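Local coordinates for farnesyl pyrophosphate synthase (Pseudomonas aeruginosa, PDB 3ZOU), which catalyses the chain-elongating prenyl transfer that yields farnesyl diphosphate, condensing geranyl diphosphate with isopentenyl diphosphate, at residues Cys138-Thr143 with Gly193-Gly198; Ala66-Cys71 with Arg129-Glu134. All coordinates share one frame; numbering follows the deposited sequence.

Contact 1: residues Cys138-Thr143 with Gly193-Gly198; sequences CLEMLT and GALASG
E140 and M141 of helix 135-149 meet L195 near the C-terminal end of helix 171-196, a small case of how neighbouring helices in an all-helical fold close on each other through aliphatic carbons. Ahead of them, C138 and L139 turn to the second subunit, where C138 packs on L139 and L139 on H135 of that chain. E140 reaches across with its aliphatic stem: CG, anti to the backbone N (chi1 -177°), comes 3.8 Å from L195 CD1. The two side chains cross at about a right angle; that of E140 bends at chi2, and its OE2 forms a salt bridge with R144 of the same helix. M141 follows, its CG 3.8 Å from L195 CD1 and 3.9 Å from L195 CB, and the M141 and L195 side chains run past each other in opposite directions. A turn about the CG-SD bond (chi3 83°) brings M141 CE to within 4.4 Å of A196 CB, a looser touch. L142 and T143 face other neighbours, L142 the helix 107-126 and the second subunit. On the far segment, S197 OG bonds back to A194 O at 2.7 Å, in the carbonyl plane, on an oxygen that also accepts from S197 N, and G198 has left helical geometry with positive phi. The side-chain contacts between the two segments are carbon against carbon, which implies that this part of the helix pair rests on apolar packing rather than on directed polar bonds.

Contact 2: residues Ala66-Cys71 with Arg129-Glu134; sequences ADAAAC and RRNPQE
A68 and N131 touch through their beta carbons, 3.6 Å apart, with the methyl of the alanine aimed at the loop and seated over one face of the N131 amide, displaced toward its CB and OD1. With CG of N131 anti to the backbone N (chi1 -168°), the amide presents this face to the helix: N131 CG lies 3.7 Å and N131 OD1 3.6 Å from A68 CB. The same methyl also meets the carbonyl of the preceding residue, with R130 O 3.5 Å from A68 CB. The two ends of the amide are used differently. ND2 turns away to the carbonyl of L125, while OD1 accepts a hydrogen bond from Q133 NE2 (2.9 Å). That donor stands 38° out of the carbonyl plane, on the amide face opposite to A68 CB, yet has the oxygen close to its own amide plane. NE2 also reaches the carbonyl of R65, the residue before the N-cap A66. What the two segments form is the start of helix 67-85 packed against an interhelical loop: residues 129-134 connect helices 107-126 and 135-149 in the all-helical prenyltransferase fold, with P132 at the centre of an inverse gamma turn whose backbone bond runs from Q133 N to N131 O. Two waters fill in where the early helix has amide protons to offer. One accepts from A68 N and lies 2.9 Å from R130 O; the other accepts from A69 N and lies 2.9 Å from N131 OD1, each placed to donate there. N131 OD1 may thus receive Q133 and this water from opposite faces. R130 sends its guanidinium away from the helix to a salt bridge with D127.

Contact 2 closes before contact 1 opens along the chain, yet their centres lie only 8 Å apart, on the same side of the chain's centre. The loop 129-134 leads directly into helix 135-149, which carries 138-143, so the two contacts share a continuous piece of chain and touch: C138 SG is 3.3 Å from N131 O, and M141 SD packs near N131 ND2. Helix 171-196 meets both, since A66 rests on A196. Together they join the start of helix 67-85, helix 135-149 and the end of helix 171-196 within one helical bundle; D84, which binds magnesium and lines the geranyl diphosphate pocket, lies near the other end of helix 67-85.

Contact 1: residues Cys138-Thr143 with Gly193-Gly198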
# COMPACT_ATOMS: atom_id res chain seq x y z
N CYS A 138 -6.68 -8.55 -13.55
CA CYS A 138 -6.15 -8.34 -12.18
C CYS A 138 -5.16 -7.17 -12.19
O CYS A 138 -5.20 -6.34 -11.29
CB CYS A 138 -5.45 -9.57 -11.69
SG CYS A 138 -6.47 -11.07 -11.57
N LEU A 139 -4.33 -7.10 -13.20
CA LEU A 139 -3.28 -6.05 -13.21
C LEU A 139 -3.92 -4.66 -13.38
O LEU A 139 -3.49 -3.68 -12.77
CB LEU A 139 -2.25 -6.33 -14.28
CG LEU A 139 -1.29 -7.44 -13.93
CD1 LEU A 139 -0.47 -7.87 -15.14
CD2 LEU A 139 -0.31 -6.98 -12.87
N GLU A 140 -4.95 -4.59 -14.21
CA GLU A 140 -5.68 -3.34 -14.40
C GLU A 140 -6.38 -2.89 -13.11
O GLU A 140 -6.37 -1.69 -12.76
CB GLU A 140 -6.67 -3.43 -15.62
CG GLU A 140 -7.37 -2.14 -15.87
CD GLU A 140 -6.51 -0.98 -16.36
OE1 GLU A 140 -5.28 -1.13 -16.70
OE2 GLU A 140 -7.03 0.17 -16.40
N MET A 141 -6.94 -3.83 -12.40
CA MET A 141 -7.59 -3.55 -11.08
C MET A 141 -6.55 -2.96 -10.13
O MET A 141 -6.81 -2.01 -9.41
CB MET A 141 -8.23 -4.84 -10.49
CG MET A 141 -9.41 -5.31 -11.31
SD MET A 141 -10.01 -6.91 -10.78
CE MET A 141 -11.02 -6.41 -9.45
N LEU A 142 -5.40 -3.59 -10.10
CA LEU A 142 -4.29 -3.14 -9.19
C LEU A 142 -3.77 -1.78 -9.57
O LEU A 142 -3.59 -0.95 -8.71
CB LEU A 142 -3.16 -4.12 -9.28
CG LEU A 142 -3.40 -5.35 -8.51
CD1 LEU A 142 -2.76 -6.60 -9.12
CD2 LEU A 142 -2.88 -5.16 -7.10
N THR A 143 -3.55 -1.56 -10.88
CA THR A 143 -3.16 -0.25 -11.38
C THR A 143 -4.13 0.79 -10.94
O THR A 143 -3.81 1.88 -10.43
CB THR A 143 -3.09 -0.28 -12.91
OG1 THR A 143 -1.94 -1.00 -13.27
CG2 THR A 143 -2.98 1.11 -13.50
N GLY A 193 -15.28 -3.10 -9.85
CA GLY A 193 -16.45 -4.01 -10.00
C GLY A 193 -16.74 -4.23 -11.46
O GLY A 193 -17.02 -5.37 -11.87
N ALA A 194 -16.64 -3.19 -12.27
CA ALA A 194 -16.89 -3.30 -13.71
C ALA A 194 -15.88 -4.24 -14.34
O ALA A 194 -16.17 -5.08 -15.16
CB ALA A 194 -16.87 -1.94 -14.36
N LEU A 195 -14.60 -4.12 -13.93
CA LEU A 195 -13.59 -4.99 -14.47
C LEU A 195 -13.85 -6.45 -14.10
O LEU A 195 -13.57 -7.34 -14.89
CB LEU A 195 -12.18 -4.50 -13.99
CG LEU A 195 -11.66 -3.22 -14.66
CD1 LEU A 195 -10.52 -2.66 -13.85
CD2 LEU A 195 -11.25 -3.46 -16.12
N ALA A 196 -14.30 -6.68 -12.88
CA ALA A 196 -14.58 -7.97 -12.33
C ALA A 196 -15.74 -8.63 -13.09
O ALA A 196 -15.83 -9.86 -13.00
CB ALA A 196 -14.96 -7.91 -10.85
N SER A 197 -16.56 -7.86 -13.75
CA SER A 197 -17.70 -8.47 -14.53
C SER A 197 -17.18 -9.38 -15.67
O SER A 197 -17.92 -10.30 -16.08
CB SER A 197 -18.56 -7.42 -15.17
OG SER A 197 -17.97 -6.75 -16.26
N GLY A 198 -16.00 -9.09 -16.23
CA GLY A 198 -15.50 -9.79 -17.41
C GLY A 198 -16.09 -9.24 -18.70
O GLY A 198 -15.74 -9.74 -19.77

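Contact 2: residues Ala66-Cys71 with Arg129-Glu134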
# COMPACT_ATOMS: atom_id res chain seq x y z
N ALA A 66 -16.84 -10.02 -7.93
CA ALA A 66 -16.28 -8.73 -7.39
C ALA A 66 -15.88 -8.82 -5.93
O ALA A 66 -15.61 -7.81 -5.30
CB ALA A 66 -17.30 -7.61 -7.61
N ASP A 67 -15.90 -10.03 -5.35
CA ASP A 67 -15.55 -10.11 -3.90
C ASP A 67 -14.19 -9.51 -3.57
O ASP A 67 -14.07 -8.79 -2.58
CB ASP A 67 -15.54 -11.57 -3.41
CG ASP A 67 -16.97 -12.15 -3.18
OD1 ASP A 67 -17.96 -11.42 -3.07
OD2 ASP A 67 -17.08 -13.42 -3.06
N ALA A 68 -13.18 -9.82 -4.34
CA ALA A 68 -11.82 -9.28 -4.01
C ALA A 68 -11.80 -7.77 -4.19
O ALA A 68 -11.24 -7.06 -3.34
CB ALA A 68 -10.76 -9.97 -4.81
N ALA A 69 -12.42 -7.28 -5.25
CA ALA A 69 -12.59 -5.84 -5.48
C ALA A 69 -13.25 -5.14 -4.30
O ALA A 69 -12.73 -4.12 -3.82
CB ALA A 69 -13.43 -5.61 -6.71
N ALA A 70 -14.35 -5.70 -3.78
CA ALA A 70 -15.09 -5.18 -2.67
C ALA A 70 -14.19 -5.13 -1.43
O ALA A 70 -14.16 -4.12 -0.75
CB ALA A 70 -16.32 -6.07 -2.46
N CYS A 71 -13.46 -6.21 -1.19
CA CYS A 71 -12.56 -6.22 -0.04
C CYS A 71 -11.44 -5.18 -0.13
O CYS A 71 -11.21 -4.42 0.78
CB CYS A 71 -11.91 -7.53 0.12
SG CYS A 71 -12.99 -8.87 0.73
N ARG A 129 -6.25 -16.65 -6.58
CA ARG A 129 -7.29 -17.51 -6.00
C ARG A 129 -8.43 -16.65 -5.47
O ARG A 129 -9.60 -16.88 -5.75
CB ARG A 129 -6.71 -18.44 -4.91
CG ARG A 129 -7.74 -19.38 -4.28
CD ARG A 129 -7.20 -20.17 -3.08
NE ARG A 129 -6.93 -19.29 -1.93
CZ ARG A 129 -7.87 -18.76 -1.13
NH1 ARG A 129 -9.16 -19.02 -1.31
NH2 ARG A 129 -7.50 -17.95 -0.14
N ARG A 130 -8.10 -15.60 -4.73
CA ARG A 130 -9.13 -14.72 -4.18
C ARG A 130 -9.74 -13.78 -5.21
O ARG A 130 -10.93 -13.44 -5.11
CB ARG A 130 -8.54 -13.81 -3.08
CG ARG A 130 -8.09 -14.49 -1.79
CD ARG A 130 -7.78 -13.41 -0.75
NE ARG A 130 -7.29 -13.92 0.52
CZ ARG A 130 -6.04 -13.71 1.00
NH1 ARG A 130 -5.06 -13.11 0.27
NH2 ARG A 130 -5.76 -14.17 2.21
N ASN A 131 -8.95 -13.45 -6.24
CA ASN A 131 -9.36 -12.55 -7.31
C ASN A 131 -9.16 -13.22 -8.67
O ASN A 131 -8.26 -12.87 -9.42
CB ASN A 131 -8.51 -11.24 -7.25
CG ASN A 131 -9.10 -10.14 -8.14
OD1 ASN A 131 -10.32 -10.10 -8.41
ND2 ASN A 131 -8.22 -9.22 -8.62
N PRO A 132 -10.05 -14.20 -8.98
CA PRO A 132 -9.76 -15.08 -10.11
C PRO A 132 -10.20 -14.53 -11.44
O PRO A 132 -11.02 -15.17 -12.17
CB PRO A 132 -10.54 -16.35 -9.76
CG PRO A 132 -11.67 -15.88 -8.99
CD PRO A 132 -11.19 -14.64 -8.21
N GLN A 133 -9.68 -13.36 -11.81
CA GLN A 133 -9.93 -12.76 -13.10
C GLN A 133 -8.87 -13.19 -14.04
O GLN A 133 -7.88 -13.77 -13.59
CB GLN A 133 -9.96 -11.22 -13.05
CG GLN A 133 -10.61 -10.65 -11.81
CD GLN A 133 -11.97 -11.15 -11.47
OE1 GLN A 133 -12.79 -11.39 -12.36
NE2 GLN A 133 -12.25 -11.27 -10.16
N GLU A 134 -9.05 -12.85 -15.33
CA GLU A 134 -7.95 -12.97 -16.25
C GLU A 134 -6.79 -12.07 -15.73
O GLU A 134 -7.02 -11.03 -15.16
CB GLU A 134 -8.35 -12.50 -17.60
CG GLU A 134 -9.34 -13.47 -18.25
CD GLU A 134 -8.63 -14.59 -18.99
OE1 GLU A 134 -7.38 -14.61 -19.03
OE2 GLU A 134 -9.34 -15.47 -19.54
O HOH W 1 -13.11 -12.02 -6.33
O HOH W 2 -12.93 -8.98 -7.68